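Local structure of acyl-CoA dehydrogenase (2PG0) at residues A[80-83]-A[84-88]; A[92-96]-A[97-101]; A[105-108]-A[109-112]; A[252-255]-A[256-260]. The protein probably catalyses the FAD-dependent alpha,beta-dehydrogenation of acyl chains as a member of the acyl-CoA dehydrogenase family. All blocks are in the same frame, centred on the assembly; numbering follows the deposited sequence.

Interaction 1 of 4, residues A[80-83]-A[84-88]; sequences ELEK and VGSSL
Glu82 and Ser86 meet at the C-terminal end of helix 71-84, in the N-terminal helical domain of the acyl-CoA dehydrogenase fold; Gly85 leaves helical backbone angles and residues 86-88 form a 3-10 turn. The Glu82 chain starts with CG anti to the backbone N (chi1 -173°) and bends at chi2, bringing the carboxylate back to the turn. OE2 takes a hydrogen bond from Ser86 OG, modelled at a very short 2.4 Å, a length that is doubtful. A water donates to the other oxygen, Glu82 OE1, at 2.8 Å and also to Gly85 O, tying the carboxylate to the backbone. With an alanine here, the Ser86 hydroxyl would probably lose this acceptor and the water one of its two anchors. Within the helix, Lys83 stretches out beyond CG until NZ reaches Glu80 OE2 at 2.8 Å on the syn side of the carboxylate, a salt bridge; Arg18 pairs with the same oxygen. Gly85 N bonds to Leu81 O at 2.9 Å, in the carbonyl plane. The Leu81 and Leu88 side chains cross at about a right angle, with Leu81 CD2 3.9 Å from Leu88 CD1.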
ATOM      1  N   GLU A  80      23.573 -18.623   5.554  1.00 12.39           N
ATOM      2  CA  GLU A  80      23.353 -20.067   5.616  1.00 12.65           C
ATOM      3  C   GLU A  80      22.600 -20.508   6.876  1.00 12.16           C
ATOM      4  O   GLU A  80      21.779 -21.420   6.826  1.00 12.32           O
ATOM      5  CB  GLU A  80      24.672 -20.836   5.437  1.00 12.57           C
ATOM      6  CG  GLU A  80      25.266 -20.723   4.017  1.00 13.93           C
ATOM      7  CD  GLU A  80      24.289 -21.105   2.906  1.00 14.69           C
ATOM      8  OE1 GLU A  80      23.648 -22.166   3.006  1.00 16.60           O
ATOM      9  OE2 GLU A  80      24.180 -20.347   1.919  1.00 15.39           O
ATOM     10  N   LEU A  81      22.864 -19.846   7.996  1.00 12.36           N
ATOM     11  CA  LEU A  81      22.140 -20.144   9.232  1.00 12.17           C
ATOM     12  C   LEU A  81      20.660 -19.738   9.136  1.00 12.14           C
ATOM     13  O   LEU A  81      19.786 -20.452   9.632  1.00 11.62           O
ATOM     14  CB  LEU A  81      22.813 -19.472  10.430  1.00 12.72           C
ATOM     15  CG  LEU A  81      24.114 -20.111  10.929  1.00 12.55           C
ATOM     16  CD1 LEU A  81      24.750 -19.223  11.974  1.00 13.82           C
ATOM     17  CD2 LEU A  81      23.891 -21.524  11.486  1.00 13.16           C
ATOM     18  N   GLU A  82      20.385 -18.597   8.508  1.00 11.69           N
ATOM     19  CA  GLU A  82      18.998 -18.165   8.301  1.00 12.08           C
ATOM     20  C   GLU A  82      18.254 -19.127   7.381  1.00 11.91           C
ATOM     21  O   GLU A  82      17.065 -19.386   7.574  1.00 11.02           O
ATOM     22  CB  GLU A  82      18.923 -16.727   7.776  1.00 12.34           C
ATOM     23  CG  GLU A  82      17.491 -16.140   7.705  1.00 14.02           C
ATOM     24  CD  GLU A  82      16.813 -16.004   9.080  1.00 15.92           C
ATOM     25  OE1 GLU A  82      17.507 -15.787  10.098  1.00 17.92           O
ATOM     26  OE2 GLU A  82      15.570 -16.098   9.141  1.00 18.50           O
ATOM     27  N   LYS A  83      18.961 -19.676   6.396  1.00 11.78           N
ATOM     28  CA  LYS A  83      18.374 -20.690   5.529  1.00 12.01           C
ATOM     29  C   LYS A  83      17.859 -21.887   6.326  1.00 11.78           C
ATOM     30  O   LYS A  83      16.876 -22.516   5.938  1.00 11.51           O
ATOM     31  CB  LYS A  83      19.362 -21.116   4.442  1.00 12.37           C
ATOM     32  CG  LYS A  83      19.538 -20.043   3.368  1.00 13.35           C
ATOM     33  CD  LYS A  83      20.566 -20.436   2.328  1.00 14.83           C
ATOM     34  CE  LYS A  83      20.956 -19.244   1.471  1.00 17.09           C
ATOM     35  NZ  LYS A  83      21.924 -19.657   0.400  1.00 17.13           N
ATOM     36  N   VAL A  84      18.523 -22.186   7.443  1.00 11.35           N
ATOM     37  CA  VAL A  84      18.006 -23.173   8.393  1.00 11.48           C
ATOM     38  C   VAL A  84      16.819 -22.561   9.153  1.00 11.39           C
ATOM     39  O   VAL A  84      15.693 -23.048   9.050  1.00 11.78           O
ATOM     40  CB  VAL A  84      19.089 -23.686   9.377  1.00 11.61           C
ATOM     41  CG1 VAL A  84      18.516 -24.782  10.296  1.00 11.38           C
ATOM     42  CG2 VAL A  84      20.328 -24.206   8.612  1.00 10.95           C
ATOM     43  N   GLY A  85      17.076 -21.491   9.899  1.00 11.81           N
ATOM     44  CA  GLY A  85      15.988 -20.783  10.597  1.00 11.60           C
ATOM     45  C   GLY A  85      16.449 -19.629  11.461  1.00 11.30           C
ATOM     46  O   GLY A  85      17.608 -19.570  11.877  1.00 11.43           O
ATOM     47  N   SER A  86      15.515 -18.724  11.751  1.00 11.57           N
ATOM     48  CA  SER A  86      15.805 -17.502  12.498  1.00 11.87           C
ATOM     49  C   SER A  86      16.225 -17.744  13.945  1.00 11.85           C
ATOM     50  O   SER A  86      16.813 -16.867  14.567  1.00 12.41           O
ATOM     51  CB  SER A  86      14.578 -16.575  12.468  1.00 11.75           C
ATOM     52  OG  SER A  86      14.211 -16.275  11.138  1.00 13.25           O
ATOM     53  N   SER A  87      15.927 -18.920  14.494  1.00 12.36           N
ATOM     54  CA  SER A  87      16.356 -19.227  15.864  1.00 12.58           C
ATOM     55  C   SER A  87      17.871 -19.324  15.993  1.00 12.44           C
ATOM     56  O   SER A  87      18.404 -19.326  17.100  1.00 13.44           O
ATOM     57  CB  SER A  87      15.674 -20.488  16.400  1.00 12.64           C
ATOM     58  OG  SER A  87      14.309 -20.236  16.708  1.00 13.16           O
ATOM     59  N   LEU A  88      18.558 -19.383  14.857  1.00 12.52           N
ATOM     60  CA  LEU A  88      20.018 -19.430  14.841  1.00 12.59           C
ATOM     61  C   LEU A  88      20.702 -18.055  14.895  1.00 12.97           C
ATOM     62  O   LEU A  88      21.938 -17.966  14.818  1.00 13.07           O
ATOM     63  CB  LEU A  88      20.490 -20.243  13.635  1.00 12.01           C
ATOM     64  CG  LEU A  88      20.340 -21.750  13.887  1.00 12.18           C
ATOM     65  CD1 LEU A  88      20.280 -22.497  12.568  1.00 12.14           C
ATOM     66  CD2 LEU A  88      21.454 -22.302  14.786  1.00 11.67           C
TER
HETATM   67  O   HOH W   1      19.363 -17.221  11.577  1.00 18.23           O

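Interaction 2 of 4, residues A[92-96]-A[97-101]; sequences GLHND and IVTPY
Leu93 O accepts both Ile97 N (3.0 Å) and Val98 N (2.8 Å) where helix 89-105 widens into a pi-type turn, the short axes of 92-96 and 97-101 making an angle of 24°. The first donor stands above the carbonyl plane, whereas the second lies nearly in line with the C=O bond. One turn on, Pro100 brings no N-H and the helix kinks. Asp96 O, with Pro100 CG 3.6 Å away, turns instead to Gln247 NE2, and Asn95 O receives Trp59 NE1. Leu93 spreads its branches over two neighbours: the Leu93 and Ile97 side chains cross at about a right angle, Leu93 CD1 meeting Ile97 CG2, and Leu93 CG lies 3.8 Å from Val98 CG2. Helix 89-105 belongs to the N-terminal helical domain of the acyl-CoA dehydrogenase fold and runs close to the flavin: the Leu93 side chain comes within about 5 Å of bound FAD, and that of Val98 within about 4 Å of the side chain of Ile127, an FAD-binding residue. Thr99 holds OG1 between its backbone N and carbonyl carbon (chi1 61°), from where it donates to His94 O, 2.8 Å away and in the carbonyl plane; Thr99 N reaches the same oxygen. Its methyl lies over one face of the imidazole, CG2 being 4.0 Å from the His94 ring centroid. With an alanine in place of Thr99, His94 O would probably lose its hydroxyl donor and the ring the methyl on that face. His94 is fixed in rotation from both nitrogens, ND1 bonding to Thr125 OG1 and NE2 to Cys118 O.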
ATOM      1  N   GLY A  92      25.125 -15.414  14.862  1.00 13.65           N
ATOM      2  CA  GLY A  92      25.484 -14.130  14.253  1.00 13.72           C
ATOM      3  C   GLY A  92      25.663 -13.041  15.296  1.00 13.93           C
ATOM      4  O   GLY A  92      26.534 -12.185  15.165  1.00 13.83           O
ATOM      5  N   LEU A  93      24.837 -13.080  16.340  1.00 14.02           N
ATOM      6  CA  LEU A  93      24.968 -12.140  17.457  1.00 14.40           C
ATOM      7  C   LEU A  93      26.329 -12.301  18.161  1.00 14.10           C
ATOM      8  O   LEU A  93      27.068 -11.325  18.344  1.00 13.80           O
ATOM      9  CB  LEU A  93      23.798 -12.298  18.441  1.00 14.74           C
ATOM     10  CG  LEU A  93      23.959 -11.530  19.759  1.00 16.27           C
ATOM     11  CD1 LEU A  93      23.371 -10.148  19.653  1.00 17.80           C
ATOM     12  CD2 LEU A  93      23.333 -12.288  20.909  1.00 18.41           C
ATOM     13  N   HIS A  94      26.659 -13.538  18.523  1.00 13.89           N
ATOM     14  CA  HIS A  94      27.964 -13.868  19.118  1.00 13.86           C
ATOM     15  C   HIS A  94      29.114 -13.455  18.196  1.00 13.53           C
ATOM     16  O   HIS A  94      30.001 -12.711  18.610  1.00 13.15           O
ATOM     17  CB  HIS A  94      28.016 -15.373  19.462  1.00 13.69           C
ATOM     18  CG  HIS A  94      29.357 -15.867  19.922  1.00 15.17           C
ATOM     19  ND1 HIS A  94      29.790 -15.750  21.227  1.00 16.00           N
ATOM     20  CD2 HIS A  94      30.340 -16.524  19.260  1.00 15.65           C
ATOM     21  CE1 HIS A  94      30.993 -16.286  21.343  1.00 16.32           C
ATOM     22  NE2 HIS A  94      31.347 -16.769  20.165  1.00 15.82           N
ATOM     23  N   ASN A  95      29.068 -13.909  16.946  1.00 13.45           N
ATOM     24  CA  ASN A  95      30.127 -13.678  15.959  1.00 13.80           C
ATOM     25  C   ASN A  95      30.339 -12.211  15.593  1.00 14.25           C
ATOM     26  O   ASN A  95      31.465 -11.713  15.601  1.00 14.02           O
ATOM     27  CB  ASN A  95      29.827 -14.453  14.667  1.00 13.61           C
ATOM     28  CG  ASN A  95      30.187 -15.935  14.757  1.00 14.00           C
ATOM     29  OD1 ASN A  95      30.611 -16.433  15.801  1.00 14.99           O
ATOM     30  ND2 ASN A  95      30.013 -16.644  13.648  1.00 13.00           N
ATOM     31  N   ASP A  96      29.242 -11.525  15.283  1.00 14.41           N
ATOM     32  CA  ASP A  96      29.317 -10.267  14.550  1.00 15.31           C
ATOM     33  C   ASP A  96      28.750  -9.051  15.274  1.00 15.12           C
ATOM     34  O   ASP A  96      28.905  -7.924  14.808  1.00 15.46           O
ATOM     35  CB  ASP A  96      28.663 -10.445  13.174  1.00 15.44           C
ATOM     36  CG  ASP A  96      29.320 -11.556  12.370  1.00 17.31           C
ATOM     37  OD1 ASP A  96      30.567 -11.515  12.216  1.00 18.55           O
ATOM     38  OD2 ASP A  96      28.595 -12.473  11.923  1.00 17.60           O
ATOM     39  N   ILE A  97      28.106  -9.283  16.411  1.00 15.09           N
ATOM     40  CA  ILE A  97      27.564  -8.184  17.199  1.00 15.65           C
ATOM     41  C   ILE A  97      28.314  -8.003  18.516  1.00 15.54           C
ATOM     42  O   ILE A  97      28.807  -6.910  18.790  1.00 15.80           O
ATOM     43  CB  ILE A  97      26.027  -8.315  17.390  1.00 16.10           C
ATOM     44  CG1 ILE A  97      25.330  -8.161  16.026  1.00 16.45           C
ATOM     45  CG2 ILE A  97      25.494  -7.274  18.415  1.00 15.97           C
ATOM     46  CD1 ILE A  97      23.946  -8.759  15.945  1.00 19.17           C
ATOM     47  N   VAL A  98      28.439  -9.066  19.310  1.00 15.45           N
ATOM     48  CA  VAL A  98      28.976  -8.918  20.666  1.00 15.30           C
ATOM     49  C   VAL A  98      30.496  -9.009  20.729  1.00 15.56           C
ATOM     50  O   VAL A  98      31.154  -8.095  21.217  1.00 15.31           O
ATOM     51  CB  VAL A  98      28.358  -9.912  21.685  1.00 15.36           C
ATOM     52  CG1 VAL A  98      28.848  -9.584  23.088  1.00 15.56           C
ATOM     53  CG2 VAL A  98      26.843  -9.872  21.644  1.00 15.71           C
ATOM     54  N   THR A  99      31.061 -10.110  20.238  1.00 15.77           N
ATOM     55  CA  THR A  99      32.512 -10.299  20.351  1.00 16.24           C
ATOM     56  C   THR A  99      33.349  -9.165  19.727  1.00 16.59           C
ATOM     57  O   THR A  99      34.407  -8.849  20.262  1.00 17.18           O
ATOM     58  CB  THR A  99      32.980 -11.697  19.871  1.00 15.82           C
ATOM     59  OG1 THR A  99      32.652 -11.870  18.492  1.00 17.49           O
ATOM     60  CG2 THR A  99      32.301 -12.778  20.677  1.00 15.27           C
ATOM     61  N   PRO A 100      32.888  -8.545  18.607  1.00 17.05           N
ATOM     62  CA  PRO A 100      33.593  -7.334  18.168  1.00 17.16           C
ATOM     63  C   PRO A 100      33.783  -6.233  19.228  1.00 17.33           C
ATOM     64  O   PRO A 100      34.751  -5.476  19.131  1.00 17.29           O
ATOM     65  CB  PRO A 100      32.727  -6.827  17.013  1.00 17.31           C
ATOM     66  CG  PRO A 100      32.162  -8.074  16.430  1.00 17.23           C
ATOM     67  CD  PRO A 100      31.814  -8.897  17.650  1.00 17.29           C
ATOM     68  N   TYR A 101      32.898  -6.136  20.219  1.00 17.25           N
ATOM     69  CA  TYR A 101      33.110  -5.161  21.299  1.00 17.90           C
ATOM     70  C   TYR A 101      34.392  -5.476  22.068  1.00 18.18           C
ATOM     71  O   TYR A 101      35.166  -4.573  22.390  1.00 18.32           O
ATOM     72  CB  TYR A 101      31.940  -5.133  22.282  1.00 17.81           C
ATOM     73  CG  TYR A 101      30.717  -4.373  21.816  1.00 18.07           C
ATOM     74  CD1 TYR A 101      29.767  -4.980  21.002  1.00 18.15           C
ATOM     75  CD2 TYR A 101      30.496  -3.055  22.220  1.00 18.68           C
ATOM     76  CE1 TYR A 101      28.625  -4.295  20.588  1.00 18.88           C
ATOM     77  CE2 TYR A 101      29.363  -2.357  21.811  1.00 18.88           C
ATOM     78  CZ  TYR A 101      28.430  -2.985  20.998  1.00 19.05           C
ATOM     79  OH  TYR A 101      27.304  -2.311  20.588  1.00 19.56           O
TER

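Interaction 3 of 4, residues A[105-108]-A[109-112]; sequences YGTE and EQKQ
Thr107 and Gln110 grip each other twice. The hydroxyl oxygen Thr107 OG1 accepts Gln110 N at 3.1 Å, and in return the side-chain oxygen Gln110 OE1 accepts Thr107 N at 3.0 Å, the latter nearly straight at 165° along N-H...O. With its chi1 of 63°, Thr107 places OG1 between its own backbone N and carbonyl carbon, facing the first turn of helix 108-120; the Gln110 chain, extended beyond CG, runs back past that hydroxyl, its CG 3.4 Å from Thr107 OG1. In the backbone, Lys111 N bonds to Thr107 O at 2.9 Å, the first turn of the helix. Next to this pair, Glu108 and Lys111 lie side by side and point the same way. Lys111 NZ forms a salt bridge with Glu108 OE2 at 2.9 Å, coming from above the carboxylate plane, and it also donates to a water that lies 2.8 Å from Gly106 O. Further out, Gln110 NE2 bonds to Leu230 O, which holds the amide in the orientation that offers OE1 to Thr107. Tyr64 packs against the side chains of Glu108 and Lys111. The reciprocal bonds make a capping box with Thr107 as N-cap, opening helix 108-120 after the short link from helix 89-105.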
ATOM      1  N   TYR A 105      37.429  -2.835  21.893  1.00 24.00           N
ATOM      2  CA  TYR A 105      37.547  -1.991  23.088  1.00 24.26           C
ATOM      3  C   TYR A 105      38.221  -2.659  24.273  1.00 24.55           C
ATOM      4  O   TYR A 105      38.453  -2.014  25.300  1.00 24.55           O
ATOM      5  CB  TYR A 105      36.166  -1.475  23.509  1.00 24.22           C
ATOM      6  CG  TYR A 105      35.372  -0.886  22.367  1.00 24.25           C
ATOM      7  CD1 TYR A 105      35.847   0.221  21.656  1.00 24.50           C
ATOM      8  CD2 TYR A 105      34.142  -1.431  21.999  1.00 23.99           C
ATOM      9  CE1 TYR A 105      35.116   0.763  20.596  1.00 25.11           C
ATOM     10  CE2 TYR A 105      33.403  -0.894  20.947  1.00 23.80           C
ATOM     11  CZ  TYR A 105      33.895   0.198  20.255  1.00 24.14           C
ATOM     12  OH  TYR A 105      33.162   0.723  19.220  1.00 25.28           O
ATOM     13  N   GLY A 106      38.524  -3.946  24.140  1.00 24.76           N
ATOM     14  CA  GLY A 106      39.159  -4.682  25.213  1.00 25.51           C
ATOM     15  C   GLY A 106      40.637  -4.361  25.324  1.00 26.10           C
ATOM     16  O   GLY A 106      41.290  -4.006  24.330  1.00 26.07           O
ATOM     17  N   THR A 107      41.160  -4.480  26.541  1.00 26.51           N
ATOM     18  CA  THR A 107      42.600  -4.437  26.771  1.00 26.97           C
ATOM     19  C   THR A 107      43.209  -5.745  26.260  1.00 27.20           C
ATOM     20  O   THR A 107      42.496  -6.724  26.031  1.00 27.00           O
ATOM     21  CB  THR A 107      42.932  -4.296  28.271  1.00 27.00           C
ATOM     22  OG1 THR A 107      42.462  -5.455  28.975  1.00 27.52           O
ATOM     23  CG2 THR A 107      42.292  -3.042  28.864  1.00 27.05           C
ATOM     24  N   GLU A 108      44.527  -5.768  26.092  1.00 27.81           N
ATOM     25  CA  GLU A 108      45.221  -6.998  25.701  1.00 28.05           C
ATOM     26  C   GLU A 108      44.901  -8.148  26.656  1.00 27.80           C
ATOM     27  O   GLU A 108      44.656  -9.272  26.220  1.00 27.68           O
ATOM     28  CB  GLU A 108      46.733  -6.770  25.615  1.00 28.43           C
ATOM     29  CG  GLU A 108      47.149  -5.716  24.589  1.00 30.26           C
ATOM     30  CD  GLU A 108      46.605  -5.988  23.191  1.00 32.24           C
ATOM     31  OE1 GLU A 108      46.739  -7.132  22.694  1.00 33.70           O
ATOM     32  OE2 GLU A 108      46.048  -5.044  22.584  1.00 33.68           O
ATOM     33  N   GLU A 109      44.886  -7.850  27.956  1.00 27.56           N
ATOM     34  CA  GLU A 109      44.554  -8.829  28.988  1.00 27.42           C
ATOM     35  C   GLU A 109      43.136  -9.386  28.793  1.00 26.72           C
ATOM     36  O   GLU A 109      42.925 -10.593  28.863  1.00 26.21           O
ATOM     37  CB  GLU A 109      44.703  -8.214  30.387  1.00 28.06           C
ATOM     38  CG  GLU A 109      46.154  -7.876  30.800  1.00 30.38           C
ATOM     39  CD  GLU A 109      46.781  -6.709  30.016  1.00 33.63           C
ATOM     40  OE1 GLU A 109      46.052  -5.769  29.609  1.00 33.13           O
ATOM     41  OE2 GLU A 109      48.020  -6.734  29.813  1.00 35.97           O
ATOM     42  N   GLN A 110      42.180  -8.499  28.526  1.00 26.13           N
ATOM     43  CA  GLN A 110      40.780  -8.899  28.321  1.00 25.46           C
ATOM     44  C   GLN A 110      40.604  -9.747  27.065  1.00 25.38           C
ATOM     45  O   GLN A 110      39.894 -10.752  27.086  1.00 25.54           O
ATOM     46  CB  GLN A 110      39.866  -7.673  28.260  1.00 25.62           C
ATOM     47  CG  GLN A 110      39.557  -7.080  29.630  1.00 24.60           C
ATOM     48  CD  GLN A 110      38.831  -5.750  29.546  1.00 24.35           C
ATOM     49  OE1 GLN A 110      38.937  -5.030  28.551  1.00 22.67           O
ATOM     50  NE2 GLN A 110      38.096  -5.412  30.602  1.00 22.98           N
ATOM     51  N   LYS A 111      41.260  -9.340  25.983  1.00 25.55           N
ATOM     52  CA  LYS A 111      41.206 -10.072  24.719  1.00 25.76           C
ATOM     53  C   LYS A 111      41.809 -11.468  24.878  1.00 26.00           C
ATOM     54  O   LYS A 111      41.226 -12.461  24.438  1.00 25.69           O
ATOM     55  CB  LYS A 111      41.904  -9.281  23.607  1.00 25.89           C
ATOM     56  CG  LYS A 111      41.189  -7.978  23.248  1.00 25.99           C
ATOM     57  CD  LYS A 111      41.781  -7.286  22.029  1.00 26.21           C
ATOM     58  CE  LYS A 111      43.081  -6.548  22.362  1.00 28.11           C
ATOM     59  NZ  LYS A 111      43.474  -5.568  21.298  1.00 28.61           N
ATOM     60  N   GLN A 112      42.961 -11.535  25.546  1.00 26.11           N
ATOM     61  CA  GLN A 112      43.632 -12.802  25.814  1.00 26.21           C
ATOM     62  C   GLN A 112      42.762 -13.726  26.669  1.00 25.77           C
ATOM     63  O   GLN A 112      42.693 -14.924  26.417  1.00 25.31           O
ATOM     64  CB  GLN A 112      44.989 -12.552  26.491  1.00 26.47           C
ATOM     65  CG  GLN A 112      45.863 -13.791  26.637  1.00 28.53           C
ATOM     66  CD  GLN A 112      46.144 -14.470  25.306  1.00 31.10           C
ATOM     67  OE1 GLN A 112      46.676 -13.855  24.381  1.00 33.19           O
ATOM     68  NE2 GLN A 112      45.790 -15.743  25.207  1.00 32.41           N
TER
HETATM   69  O   HOH W   2      38.614  -2.362  28.101  1.00 24.09           O
HETATM   70  O   HOH W   3      41.237  -3.477  21.538  1.00 43.04           O

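Interaction 4 of 4, residues A[252-255]-A[256-260]; sequences VAIA and AQTAA
Thr258 turns OG1 anti to its own carbonyl carbon (chi1 -54°), directing the hydroxyl back along the helix to Ile254 O at 3.0 Å. Thr258 N also bonds to Ile254 O at 3.0 Å, and the two donors come from opposite faces of the carbonyl plane, the hydroxyl 34° out of it. Two bonds therefore grip the carbonyl oxygen of the buried Ile254, and the hydroxyl is held by the backbone of its own helix. The methyl CG2 faces the other way, toward Lys83 and Glu82 of helix 71-84. Gln257 takes another course: CG anti to the backbone N (chi1 179°) and a bend at chi2 lead its amide away, where NE2 bonds to Glu261 OE2 and Ile298 O, while CB stays 3.4 Å from Ala253 O. These residues belong to the long helix 237-273 of the C-terminal helical domain of the acyl-CoA dehydrogenase fold, flanked by helices 285-313 and 319-343. Small side chains allow close approach on several sides. Ala256 CB rests 3.5 Å from Val252 O and touches Ile329 and Thr330, and Ala259 CB sits 3.4 Å from Ala255 O with Glu82 beyond it. The backbone is regular here, Ala256 N bonding to Val252 O at 2.9 Å and Ala259 N to Ala255 O at 2.9 Å.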
ATOM      1  N   VAL A 252      21.031  -7.764  10.770  1.00 13.34           N
ATOM      2  CA  VAL A 252      19.578  -7.932  10.705  1.00 13.56           C
ATOM      3  C   VAL A 252      19.050  -7.809   9.272  1.00 12.64           C
ATOM      4  O   VAL A 252      18.232  -8.622   8.850  1.00 12.41           O
ATOM      5  CB  VAL A 252      18.854  -6.952  11.657  1.00 13.91           C
ATOM      6  CG1 VAL A 252      17.346  -6.944  11.402  1.00 14.18           C
ATOM      7  CG2 VAL A 252      19.163  -7.335  13.107  1.00 14.03           C
ATOM      8  N   ALA A 253      19.539  -6.819   8.525  1.00 12.29           N
ATOM      9  CA  ALA A 253      19.138  -6.643   7.128  1.00 12.06           C
ATOM     10  C   ALA A 253      19.496  -7.872   6.291  1.00 12.34           C
ATOM     11  O   ALA A 253      18.686  -8.328   5.481  1.00 11.99           O
ATOM     12  CB  ALA A 253      19.772  -5.388   6.535  1.00 12.27           C
ATOM     13  N   ILE A 254      20.703  -8.407   6.505  1.00 12.09           N
ATOM     14  CA  ILE A 254      21.146  -9.617   5.785  1.00 12.65           C
ATOM     15  C   ILE A 254      20.222 -10.815   6.061  1.00 12.36           C
ATOM     16  O   ILE A 254      19.801 -11.502   5.120  1.00 12.21           O
ATOM     17  CB  ILE A 254      22.627  -9.968   6.085  1.00 12.40           C
ATOM     18  CG1 ILE A 254      23.552  -8.901   5.485  1.00 13.55           C
ATOM     19  CG2 ILE A 254      22.980 -11.369   5.545  1.00 12.77           C
ATOM     20  CD1 ILE A 254      24.987  -8.908   6.037  1.00 13.78           C
ATOM     21  N   ALA A 255      19.888 -11.036   7.334  1.00 12.23           N
ATOM     22  CA  ALA A 255      19.021 -12.153   7.737  1.00 12.08           C
ATOM     23  C   ALA A 255      17.596 -12.010   7.206  1.00 12.32           C
ATOM     24  O   ALA A 255      16.970 -12.988   6.787  1.00 11.83           O
ATOM     25  CB  ALA A 255      19.012 -12.310   9.266  1.00 12.34           C
ATOM     26  N   ALA A 256      17.073 -10.788   7.223  1.00 11.85           N
ATOM     27  CA  ALA A 256      15.738 -10.558   6.687  1.00 11.61           C
ATOM     28  C   ALA A 256      15.686 -10.760   5.160  1.00 11.45           C
ATOM     29  O   ALA A 256      14.706 -11.303   4.633  1.00 11.33           O
ATOM     30  CB  ALA A 256      15.233  -9.175   7.082  1.00 12.05           C
ATOM     31  N   GLN A 257      16.739 -10.335   4.463  1.00 11.12           N
ATOM     32  CA  GLN A 257      16.834 -10.502   3.013  1.00 11.23           C
ATOM     33  C   GLN A 257      16.813 -11.994   2.673  1.00 11.22           C
ATOM     34  O   GLN A 257      16.062 -12.434   1.798  1.00 11.08           O
ATOM     35  CB  GLN A 257      18.104  -9.832   2.464  1.00 11.46           C
ATOM     36  CG  GLN A 257      18.306  -9.975   0.948  1.00 12.60           C
ATOM     37  CD  GLN A 257      17.212  -9.317   0.131  1.00 13.74           C
ATOM     38  OE1 GLN A 257      16.688  -8.256   0.496  1.00 14.00           O
ATOM     39  NE2 GLN A 257      16.849  -9.955  -0.978  1.00 14.71           N
ATOM     40  N   THR A 258      17.637 -12.759   3.383  1.00 11.23           N
ATOM     41  CA  THR A 258      17.676 -14.217   3.218  1.00 11.26           C
ATOM     42  C   THR A 258      16.329 -14.888   3.523  1.00 11.41           C
ATOM     43  O   THR A 258      15.901 -15.794   2.799  1.00 11.01           O
ATOM     44  CB  THR A 258      18.778 -14.841   4.087  1.00 11.88           C
ATOM     45  OG1 THR A 258      20.020 -14.206   3.789  1.00 13.33           O
ATOM     46  CG2 THR A 258      18.907 -16.329   3.790  1.00 11.72           C
ATOM     47  N   ALA A 259      15.668 -14.445   4.590  1.00 11.06           N
ATOM     48  CA  ALA A 259      14.358 -14.986   4.975  1.00 11.48           C
ATOM     49  C   ALA A 259      13.335 -14.780   3.859  1.00 11.27           C
ATOM     50  O   ALA A 259      12.588 -15.699   3.523  1.00 11.30           O
ATOM     51  CB  ALA A 259      13.873 -14.357   6.281  1.00 11.19           C
ATOM     52  N   ALA A 260      13.323 -13.580   3.274  1.00 11.50           N
ATOM     53  CA  ALA A 260      12.446 -13.260   2.139  1.00 11.22           C
ATOM     54  C   ALA A 260      12.719 -14.189   0.945  1.00 11.43           C
ATOM     55  O   ALA A 260      11.785 -14.729   0.338  1.00 10.74           O
ATOM     56  CB  ALA A 260      12.622 -11.803   1.729  1.00 11.68           C
TER

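Overall arrangement
Interactions 1, 2 and 3 follow one another along the N-terminal helical domain: the end of helix 71-84, the middle of helix 89-105 and the start of helix 108-120, with centres about 16 Å apart from the first to the second and about 15 Å from the second to the third. Interaction 4 belongs to the C-terminal domain yet packs directly on interaction 1, Glu82 CG lying 3.3 Å from Ala255 O and Lys83 CG 3.8 Å from Thr258 CG2. Interaction 2 comes closest to the flavin; the side chains of Ser86 (interaction 1) and Val252 (interaction 4) lie about 9 Å from it. Interaction 3 is a surface cap, its centre about 32 Å from that of interaction 4.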